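Local coordinates for uncharacterized hypothetical protein (Parabacteroides merdae, PDB 4EI0), which is of unknown function, an uncharacterised member of the DUF4466 family rich in antiparallel beta sheet, at residues M151-N156 with S306-K311; K233-Y238 with G279-T284; N30-E35 with Y114-E119. One frame throughout, in Å; residues are numbered along the deposited sequence. Where two conformers were deposited one is given.

Contact 1: residues M151-N156 with S306-K311; sequences MDMAKN and SVKRYK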
loop_
_atom_site.group_PDB
_atom_site.type_symbol
_atom_site.label_atom_id
_atom_site.label_comp_id
_atom_site.label_asym_id
_atom_site.label_seq_id
_atom_site.Cartn_x
_atom_site.Cartn_y
_atom_site.Cartn_z
HETATM N N MSE B 151 -29.978 13.350 -19.884
HETATM C CA MSE B 151 -29.590 14.757 -19.903
HETATM C C MSE B 151 -28.335 15.002 -20.720
HETATM O O MSE B 151 -27.501 14.113 -20.897
HETATM C CB MSE B 151 -29.357 15.279 -18.487
HETATM C CG MSE B 151 -30.587 15.411 -17.658
HETATM SE SE MSE B 151 -30.244 16.130 -15.856
HETATM C CE MSE B 151 -29.009 14.675 -15.257
ATOM N N ASP B 152 -28.244 16.221 -21.232
ATOM C CA ASP B 152 -27.015 16.817 -21.730
ATOM C C ASP B 152 -26.562 17.859 -20.754
ATOM O O ASP B 152 -27.391 18.470 -20.059
ATOM C CB ASP B 152 -27.251 17.502 -23.064
ATOM C CG ASP B 152 -27.286 16.523 -24.237
ATOM O OD1 ASP B 152 -26.279 15.837 -24.464
ATOM O OD2 ASP B 152 -28.324 16.452 -24.943
HETATM N N MSE B 153 -25.255 18.086 -20.694
HETATM C CA MSE B 153 -24.696 19.109 -19.845
HETATM C C MSE B 153 -23.538 19.856 -20.514
HETATM O O MSE B 153 -22.672 19.240 -21.129
HETATM C CB MSE B 153 -24.227 18.433 -18.540
HETATM C CG MSE B 153 -23.449 19.363 -17.726
HETATM SE SE MSE B 153 -23.160 18.661 -15.910
HETATM C CE MSE B 153 -22.105 17.006 -16.284
ATOM N N ALA B 154 -23.503 21.177 -20.374
ATOM C CA ALA B 154 -22.423 22.027 -20.945
ATOM C C ALA B 154 -22.005 22.962 -19.818
ATOM O O ALA B 154 -22.869 23.607 -19.207
ATOM C CB ALA B 154 -22.962 22.803 -22.132
ATOM N N LYS B 155 -20.711 23.048 -19.512
ATOM C CA LYS B 155 -20.246 23.807 -18.377
ATOM C C LYS B 155 -19.340 24.946 -18.768
ATOM O O LYS B 155 -18.659 24.890 -19.772
ATOM C CB LYS B 155 -19.489 22.922 -17.400
ATOM C CG LYS B 155 -20.319 21.844 -16.766
ATOM C CD LYS B 155 -19.437 20.895 -15.976
ATOM C CE LYS B 155 -18.809 21.625 -14.783
ATOM N NZ LYS B 155 -18.273 20.663 -13.784
ATOM N N ASN B 156 -19.386 25.994 -17.958
ATOM C CA ASN B 156 -18.486 27.127 -18.037
ATOM C C ASN B 156 -18.399 27.748 -19.393
ATOM O O ASN B 156 -17.323 27.925 -19.925
ATOM C CB ASN B 156 -17.110 26.718 -17.497
ATOM C CG ASN B 156 -17.200 26.161 -16.085
ATOM O OD1 ASN B 156 -16.789 25.024 -15.826
ATOM N ND2 ASN B 156 -17.812 26.916 -15.186
ATOM N N SER B 306 -23.484 27.472 -16.912
ATOM C CA SER B 306 -23.470 26.036 -17.096
ATOM C C SER B 306 -24.924 25.542 -17.187
ATOM O O SER B 306 -25.780 26.053 -16.501
ATOM C CB SER B 306 -22.783 25.398 -15.909
ATOM O OG SER B 306 -21.460 25.913 -15.789
ATOM N N VAL B 307 -25.198 24.541 -18.009
ATOM C CA VAL B 307 -26.597 24.168 -18.361
ATOM C C VAL B 307 -26.750 22.674 -18.367
ATOM O O VAL B 307 -25.885 21.970 -18.884
ATOM C CB VAL B 307 -26.977 24.731 -19.758
ATOM C CG1 VAL B 307 -28.375 24.296 -20.219
ATOM C CG2 VAL B 307 -26.801 26.237 -19.813
ATOM N N LYS B 308 -27.810 22.188 -17.732
ATOM C CA LYS B 308 -28.342 20.863 -17.943
ATOM C C LYS B 308 -29.570 20.997 -18.812
ATOM O O LYS B 308 -30.357 21.931 -18.631
ATOM C CB LYS B 308 -28.714 20.203 -16.653
ATOM C CG LYS B 308 -27.529 19.573 -15.950
ATOM C CD LYS B 308 -27.854 19.037 -14.575
ATOM C CE LYS B 308 -26.714 18.204 -13.970
ATOM N NZ LYS B 308 -27.067 17.663 -12.634
ATOM N N ARG B 309 -29.693 20.111 -19.798
ATOM C CA ARG B 309 -30.897 20.098 -20.710
ATOM C C ARG B 309 -31.495 18.703 -20.754
ATOM O O ARG B 309 -30.769 17.707 -20.686
ATOM C CB ARG B 309 -30.482 20.548 -22.097
ATOM C CG ARG B 309 -31.629 20.677 -23.096
ATOM C CD ARG B 309 -31.175 20.893 -24.527
ATOM N NE ARG B 309 -30.500 19.731 -25.064
ATOM C CZ ARG B 309 -30.044 19.609 -26.311
ATOM N NH1 ARG B 309 -30.216 20.574 -27.196
ATOM N NH2 ARG B 309 -29.408 18.489 -26.668
ATOM N N TYR B 310 -32.823 18.622 -20.856
ATOM C CA TYR B 310 -33.538 17.361 -20.867
ATOM C C TYR B 310 -34.608 17.437 -21.973
ATOM O O TYR B 310 -35.406 18.374 -22.013
ATOM C CB TYR B 310 -34.190 17.129 -19.485
ATOM C CG TYR B 310 -35.019 15.864 -19.357
ATOM C CD1 TYR B 310 -34.447 14.693 -19.014
ATOM C CD2 TYR B 310 -36.378 15.872 -19.626
ATOM C CE1 TYR B 310 -35.199 13.527 -18.905
ATOM C CE2 TYR B 310 -37.137 14.732 -19.533
ATOM C CZ TYR B 310 -36.525 13.544 -19.189
ATOM O OH TYR B 310 -37.255 12.394 -19.069
ATOM N N LYS B 311 -34.586 16.463 -22.865
ATOM C CA LYS B 311 -35.558 16.347 -23.934
ATOM C C LYS B 311 -36.823 15.676 -23.447
ATOM O O LYS B 311 -36.816 14.507 -23.023
ATOM C CB LYS B 311 -35.001 15.531 -25.107
ATOM C CG LYS B 311 -35.949 15.583 -26.339
ATOM C CD LYS B 311 -35.769 14.434 -27.308
ATOM C CE LYS B 311 -35.343 14.887 -28.695
ATOM N NZ LYS B 311 -33.914 14.515 -28.942
HETATM O O HOH W 1 -30.660 17.203 -23.682
#

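Contact 2: residues K233-Y238 with G279-T284; sequences KMIKVY and GAWVET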
loop_
_atom_site.group_PDB
_atom_site.type_symbol
_atom_site.label_atom_id
_atom_site.label_comp_id
_atom_site.label_asym_id
_atom_site.label_seq_id
_atom_site.Cartn_x
_atom_site.Cartn_y
_atom_site.Cartn_z
ATOM N N LYS B 233 -40.218 29.882 -22.193
ATOM C CA LYS B 233 -40.744 30.009 -20.837
ATOM C C LYS B 233 -39.615 29.930 -19.829
ATOM O O LYS B 233 -38.759 29.048 -19.932
ATOM C CB LYS B 233 -41.698 28.848 -20.526
ATOM C CG LYS B 233 -42.980 28.841 -21.346
ATOM C CD LYS B 233 -43.818 27.620 -20.947
ATOM C CE LYS B 233 -45.234 27.700 -21.504
ATOM N NZ LYS B 233 -45.166 27.981 -22.968
HETATM N N MSE B 234 -39.634 30.800 -18.834
HETATM C CA MSE B 234 -38.529 30.916 -17.865
HETATM C C MSE B 234 -39.037 31.148 -16.436
HETATM O O MSE B 234 -40.031 31.854 -16.256
HETATM C CB MSE B 234 -37.683 32.153 -18.237
HETATM C CG MSE B 234 -36.876 32.044 -19.484
HETATM SE SE MSE B 234 -36.009 33.744 -19.790
HETATM C CE MSE B 234 -37.360 34.669 -20.847
ATOM N N ILE B 235 -38.334 30.574 -15.445
ATOM C CA ILE B 235 -38.609 30.759 -13.973
ATOM C C ILE B 235 -37.281 31.059 -13.303
ATOM O O ILE B 235 -36.321 30.272 -13.404
ATOM C CB ILE B 235 -39.235 29.486 -13.362
ATOM C CG1 ILE B 235 -40.613 29.212 -14.016
ATOM C CG2 ILE B 235 -39.321 29.521 -11.820
ATOM C CD1 ILE B 235 -41.253 27.891 -13.585
ATOM N N LYS B 236 -37.173 32.258 -12.750
ATOM C CA LYS B 236 -35.949 32.749 -12.128
ATOM C C LYS B 236 -35.833 32.060 -10.771
ATOM O O LYS B 236 -36.829 31.936 -10.041
ATOM C CB LYS B 236 -36.039 34.261 -11.941
ATOM C CG LYS B 236 -34.778 34.927 -11.397
ATOM C CD LYS B 236 -35.133 36.352 -10.958
ATOM C CE LYS B 236 -33.910 37.231 -10.724
ATOM N NZ LYS B 236 -34.417 38.652 -10.506
ATOM N N VAL B 237 -34.623 31.636 -10.437
ATOM C CA VAL B 237 -34.291 30.968 -9.179
ATOM C C VAL B 237 -33.019 31.630 -8.613
ATOM O O VAL B 237 -32.262 32.195 -9.385
ATOM C CB VAL B 237 -33.969 29.492 -9.440
ATOM C CG1 VAL B 237 -33.439 28.842 -8.174
ATOM C CG2 VAL B 237 -35.219 28.753 -9.900
ATOM N N TYR B 238 -32.744 31.505 -7.314
ATOM C CA TYR B 238 -31.487 31.969 -6.722
ATOM C C TYR B 238 -30.945 30.928 -5.749
ATOM O O TYR B 238 -31.668 30.451 -4.889
ATOM C CB TYR B 238 -31.712 33.328 -6.017
ATOM C CG TYR B 238 -30.452 33.956 -5.476
ATOM C CD1 TYR B 238 -29.418 34.267 -6.337
ATOM C CD2 TYR B 238 -30.271 34.243 -4.089
ATOM C CE1 TYR B 238 -28.229 34.813 -5.868
ATOM C CE2 TYR B 238 -29.089 34.807 -3.624
ATOM C CZ TYR B 238 -28.070 35.082 -4.527
ATOM O OH TYR B 238 -26.877 35.632 -4.136
ATOM N N GLY B 279 -30.210 31.494 -11.345
ATOM C CA GLY B 279 -30.510 30.420 -12.273
ATOM C C GLY B 279 -31.833 30.670 -12.967
ATOM O O GLY B 279 -32.584 31.563 -12.563
ATOM N N ALA B 280 -32.107 29.858 -13.978
ATOM C CA ALA B 280 -33.373 29.928 -14.660
ATOM C C ALA B 280 -33.772 28.565 -15.164
ATOM O O ALA B 280 -33.000 27.880 -15.892
ATOM C CB ALA B 280 -33.264 30.891 -15.800
ATOM N N TRP B 281 -34.935 28.099 -14.773
ATOM C CA TRP B 281 -35.549 26.936 -15.447
ATOM C C TRP B 281 -36.155 27.416 -16.736
ATOM O O TRP B 281 -36.833 28.415 -16.741
ATOM C CB TRP B 281 -36.656 26.334 -14.646
ATOM C CG TRP B 281 -36.217 25.728 -13.335
ATOM C CD1 TRP B 281 -36.323 26.286 -12.082
ATOM C CD2 TRP B 281 -35.682 24.407 -13.118
ATOM N NE1 TRP B 281 -35.879 25.424 -11.131
ATOM C CE2 TRP B 281 -35.468 24.282 -11.690
ATOM C CE3 TRP B 281 -35.342 23.362 -13.935
ATOM C CZ2 TRP B 281 -34.967 23.138 -11.122
ATOM C CZ3 TRP B 281 -34.794 22.221 -13.349
ATOM C CH2 TRP B 281 -34.609 22.120 -11.962
ATOM N N VAL B 282 -35.963 26.660 -17.809
ATOM C CA VAL B 282 -36.362 27.072 -19.162
ATOM C C VAL B 282 -37.152 25.950 -19.802
ATOM O O VAL B 282 -36.845 24.777 -19.601
ATOM C CB VAL B 282 -35.096 27.374 -19.988
ATOM C CG1 VAL B 282 -35.394 27.532 -21.446
ATOM C CG2 VAL B 282 -34.439 28.623 -19.424
ATOM N N GLU B 283 -38.162 26.317 -20.603
ATOM C CA GLU B 283 -38.809 25.364 -21.525
ATOM C C GLU B 283 -38.902 26.015 -22.885
ATOM O O GLU B 283 -39.354 27.153 -22.978
ATOM C CB GLU B 283 -40.199 24.966 -21.030
ATOM C CG GLU B 283 -40.917 23.918 -21.913
ATOM C CD GLU B 283 -42.281 23.551 -21.363
ATOM O OE1 GLU B 283 -42.327 22.775 -20.398
ATOM O OE2 GLU B 283 -43.298 24.095 -21.827
ATOM N N THR B 284 -38.451 25.318 -23.929
ATOM C CA THR B 284 -38.389 25.923 -25.254
ATOM C C THR B 284 -39.783 26.056 -25.804
ATOM O O THR B 284 -40.722 25.344 -25.354
ATOM C CB THR B 284 -37.535 25.125 -26.244
ATOM O OG1 THR B 284 -37.990 23.785 -26.291
ATOM C CG2 THR B 284 -36.105 25.078 -25.789
HETATM O O HOH W 2 -43.356 25.555 -24.108
#

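Contact 3: residues N30-E35 with Y114-E119; sequences NIVGNE and YIIPEE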
loop_
_atom_site.group_PDB
_atom_site.type_symbol
_atom_site.label_atom_id
_atom_site.label_comp_id
_atom_site.label_asym_id
_atom_site.label_seq_id
_atom_site.Cartn_x
_atom_site.Cartn_y
_atom_site.Cartn_z
ATOM N N ASN B 30 -25.512 9.838 -13.981
ATOM C CA ASN B 30 -24.523 9.354 -14.920
ATOM C C ASN B 30 -24.901 9.968 -16.303
ATOM O O ASN B 30 -25.863 9.526 -16.934
ATOM C CB ASN B 30 -24.598 7.827 -14.979
ATOM C CG ASN B 30 -24.235 7.163 -13.675
ATOM O OD1 ASN B 30 -23.210 7.487 -13.088
ATOM N ND2 ASN B 30 -25.043 6.197 -13.244
ATOM N N ILE B 31 -24.153 10.998 -16.701
ATOM C CA ILE B 31 -24.386 11.804 -17.883
ATOM C C ILE B 31 -23.379 11.435 -19.000
ATOM O O ILE B 31 -22.163 11.308 -18.771
ATOM C CB ILE B 31 -24.274 13.316 -17.533
ATOM C CG1 ILE B 31 -25.355 13.692 -16.509
ATOM C CG2 ILE B 31 -24.512 14.202 -18.791
ATOM C CD1 ILE B 31 -25.096 15.026 -15.825
ATOM N N VAL B 32 -23.886 11.297 -20.209
ATOM C CA VAL B 32 -23.071 11.088 -21.412
ATOM C C VAL B 32 -21.861 12.009 -21.466
ATOM O O VAL B 32 -21.955 13.183 -21.104
ATOM C CB VAL B 32 -23.923 11.192 -22.707
ATOM C CG1 VAL B 32 -23.033 11.125 -23.942
ATOM C CG2 VAL B 32 -24.960 10.049 -22.741
ATOM N N GLY B 33 -20.704 11.445 -21.830
ATOM C CA GLY B 33 -19.473 12.222 -21.860
ATOM C C GLY B 33 -18.734 12.195 -20.537
ATOM O O GLY B 33 -17.583 12.499 -20.511
ATOM N N ASN B 34 -19.382 11.838 -19.437
ATOM C CA ASN B 34 -18.710 11.829 -18.105
ATOM C C ASN B 34 -18.223 10.391 -17.820
ATOM O O ASN B 34 -18.556 9.424 -18.497
ATOM C CB ASN B 34 -19.702 12.187 -16.954
ATOM C CG ASN B 34 -19.887 13.682 -16.746
ATOM O OD1 ASN B 34 -19.291 14.466 -17.424
ATOM N ND2 ASN B 34 -20.754 14.064 -15.794
ATOM N N GLU B 35 -17.456 10.265 -16.781
ATOM C CA GLU B 35 -16.956 8.961 -16.394
ATOM C C GLU B 35 -17.765 8.337 -15.259
ATOM O O GLU B 35 -18.361 9.054 -14.441
ATOM C CB GLU B 35 -15.472 9.102 -16.060
ATOM C CG GLU B 35 -15.170 9.932 -14.852
ATOM C CD GLU B 35 -13.711 10.399 -14.775
ATOM O OE1 GLU B 35 -12.989 10.550 -15.798
ATOM O OE2 GLU B 35 -13.288 10.598 -13.631
ATOM N N TYR B 114 -14.994 4.324 -16.989
ATOM C CA TYR B 114 -15.851 4.095 -18.119
ATOM C C TYR B 114 -16.329 5.466 -18.578
ATOM O O TYR B 114 -16.961 6.179 -17.794
ATOM C CB TYR B 114 -17.041 3.271 -17.711
ATOM C CG TYR B 114 -18.079 3.041 -18.754
ATOM C CD1 TYR B 114 -17.898 2.078 -19.725
ATOM C CD2 TYR B 114 -19.290 3.720 -18.743
ATOM C CE1 TYR B 114 -18.881 1.798 -20.674
ATOM C CE2 TYR B 114 -20.291 3.444 -19.691
ATOM C CZ TYR B 114 -20.079 2.510 -20.659
ATOM O OH TYR B 114 -21.016 2.218 -21.587
ATOM N N ILE B 115 -16.053 5.833 -19.834
ATOM C CA ILE B 115 -16.542 7.125 -20.370
ATOM C C ILE B 115 -17.881 6.794 -21.048
ATOM O O ILE B 115 -17.931 5.983 -21.942
ATOM C CB ILE B 115 -15.562 7.787 -21.332
ATOM C CG1 ILE B 115 -14.163 7.941 -20.725
ATOM C CG2 ILE B 115 -16.043 9.203 -21.694
ATOM C CD1 ILE B 115 -14.102 8.770 -19.450
ATOM N N ILE B 116 -18.969 7.401 -20.558
ATOM C CA ILE B 116 -20.344 7.103 -20.956
ATOM C C ILE B 116 -20.537 7.522 -22.393
ATOM O O ILE B 116 -20.286 8.670 -22.720
ATOM C CB ILE B 116 -21.381 7.798 -19.978
ATOM C CG1 ILE B 116 -21.166 7.338 -18.541
ATOM C CG2 ILE B 116 -22.802 7.532 -20.362
ATOM C CD1 ILE B 116 -21.810 8.194 -17.470
ATOM N N PRO B 117 -20.925 6.569 -23.290
ATOM C CA PRO B 117 -20.985 6.891 -24.725
ATOM C C PRO B 117 -22.396 7.358 -25.067
ATOM O O PRO B 117 -23.330 7.037 -24.331
ATOM C CB PRO B 117 -20.733 5.546 -25.377
ATOM C CG PRO B 117 -21.463 4.585 -24.442
ATOM C CD PRO B 117 -21.166 5.120 -23.074
ATOM N N GLU B 118 -22.535 8.105 -26.160
ATOM C CA GLU B 118 -23.851 8.544 -26.664
ATOM C C GLU B 118 -24.843 7.394 -26.755
ATOM O O GLU B 118 -26.009 7.554 -26.426
ATOM C CB GLU B 118 -23.693 9.212 -28.041
ATOM C CG GLU B 118 -25.009 9.642 -28.713
ATOM C CD GLU B 118 -25.797 10.623 -27.840
ATOM O OE1 GLU B 118 -25.195 11.439 -27.133
ATOM O OE2 GLU B 118 -27.020 10.554 -27.816
ATOM N N GLU B 119 -24.399 6.234 -27.212
ATOM C CA GLU B 119 -25.330 5.113 -27.348
ATOM C C GLU B 119 -25.904 4.602 -26.009
ATOM O O GLU B 119 -26.869 3.857 -26.021
ATOM C CB GLU B 119 -24.714 3.981 -28.205
ATOM C CG GLU B 119 -24.058 2.828 -27.482
ATOM C CD GLU B 119 -23.975 1.557 -28.339
ATOM O OE1 GLU B 119 -25.002 0.860 -28.484
ATOM O OE2 GLU B 119 -22.885 1.222 -28.849
#

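Contact 1: residues M151-N156 with S306-K311
Asp152 and Arg309 meet through both backbone and side chain. Asp152 OD2 accepts a hydrogen bond from Arg309 NH2 at 2.9 Å, a salt bridge in which the oxygen lies at the guanidinium edge, within 12° of its plane. NH2, however, reaches OD2 from above the carboxylate plane, and the two planes stand 64° apart. A water ties the pair, donating to Asp152 OD2 and accepting from Arg309 NE. Second partners hold both ends, Arg121 at Asp152 OD1 and the carbonyls of Phe168 and Asn170 at Arg309 NH1.

The backbone bonds identify two adjacent antiparallel strands, with 152-159 at the outer side of a five-stranded sheet and 302-311 next to it. Asp152 and Arg309 form one hydrogen-bonded pair and Ala154 with Val307 the next such pair, the non-hydrogen-bonded Met153-Lys308 pair lying between them; Ala154 N lies 2.9 Å from Val307 O. Where the chain turns a corner, Asn156 N donates an almost straight bond (177°) to Ser306 OG at 3.0 Å, and that hydroxyl also bonds Asn296.

Apolar packing occupies the face where the extended Lys308 runs alongside Met153, which like Met151 is a selenomethionine. Lys308 CE lies 4.1 Å from Met153 SE. Lys308 CD lies 4.0 Å from Met151 SE. The Lys308 amine continues to a salt bridge with Asp242. Met151 CG approaches the Tyr310 ring edge, 4.2 Å from CD1.

Contact 2: residues K233-Y238 with G279-T284
The indole of Trp281 meets Val237 through one methyl: in the modelled conformer of Val237, one of two, Val237 CG2 is 3.5 Å from Trp281 CD1 and 3.6 Å from Trp281 NE1. This methyl approaches the five-membered ring obliquely. In Trp281, chi1 of -65° sets CG beside the backbone N, and the turn about the next bond brings CD1 toward Val237. Beyond the two strands, the indole meets the ring of Tyr292, the planes about 45° apart, and touches Leu240 and Ile262. At the root of the indole, Trp281 CB packs on Ile235 CB at 4.3 Å.

The pairing is a regular antiparallel ladder between 233-238, an outermost strand of a five-stranded sheet, and its neighbour 278-283. Three hydrogen-bonded pairs, Lys233 with Glu283, Ile235 with Trp281 and Val237 with Gly279, give six backbone bonds. Their geometry changes along the strands: Lys233 N lies in the carbonyl plane of Glu283 O, whereas Val237 N sits 47° above that of Gly279 O.

Lys233 and Glu283 extend side by side on the face shared with Trp281. Lys233 CD is 3.7 Å from Glu283 OE2, but Lys233 NZ remains 4.5 Å from Glu283 OE2, too far for a salt bridge, and a water accepts from the amine. The other carboxylate oxygen, OE1, pairs with Arg290. On the opposite face, Met234 CG touches Val282 CG2 at 4.2 Å, with Ile271 of strand 270-274 packed against Met234.

Contact 3: residues N30-E35 with Y114-E119
Ile116 points its side chain into the beta turn formed by Ile31 to Asn34, and its two branches meet different parts of it. CG1 is anti to the carbonyl carbon (chi1 -58°), and this branch comes up to two carbonyl oxygens of the turn: Ile116 CG1 lies 3.3 Å from Asn34 O, and Ile116 CD1 is 3.4 Å from Ile31 O. CD1 also meets Asn30 CB at 3.8 Å. The other branch, CG2, rests 3.7 Å from Val32 CA, with the Val32 side chain slanting across it. Val32 divides its methyls, CG2 facing Ile116 and Pro117 O while CG1 lies against the backbone of Glu118.

The turn is type II, closed by Asn34 N to Ile31 O. Gly33 is third, at a positive phi (90°) where a side chain would jam against the preceding carbonyl oxygen. Backbone bonds in both directions hold Ile116 against the turn: Gly33 N donates to Ile116 O, and Ile116 N gives Asn34 O a nearly straight bond (178°) at 2.9 Å. Glu35 and Ile115 form an antiparallel non-hydrogen-bonded pair, in which Ile115 CD1 folds back to 3.7 Å from Glu35 CB.

This pair lies where strand 35-43 begins and strand 107-115 ends, neighbours in a five-stranded antiparallel sheet. Ile116 also touches Ile36 of strand 35-43 and Ile148, while Asn30 ND2 bonds the carbonyl of Lys147. On the far flank of the turn, Ile31 and Asn34 pack against Met153 of strand 152-159.

Contacts 1 and 2 belong to the same five-stranded sheet, at its two outer strands: 152-159 pairs with 302-311 and 233-238 with 278-283, and the centres of the two contacts are about 13 Å apart. Contact 3 joins a turn and strand end of another sheet. Contacts 1 and 3 have centres about 8 Å from the chain centre, against about 20 Å for contact 2, yet all three are only partly buried. A direct salt bridge distinguishes contact 1; contact 2 keeps its charges apart, with a water near both, and packs an indole; contact 3 relies on aliphatic packing with two backbone bonds. Contacts 1 and 3 touch, Lys308 CE lying 4.0 Å from Ile31 CD1.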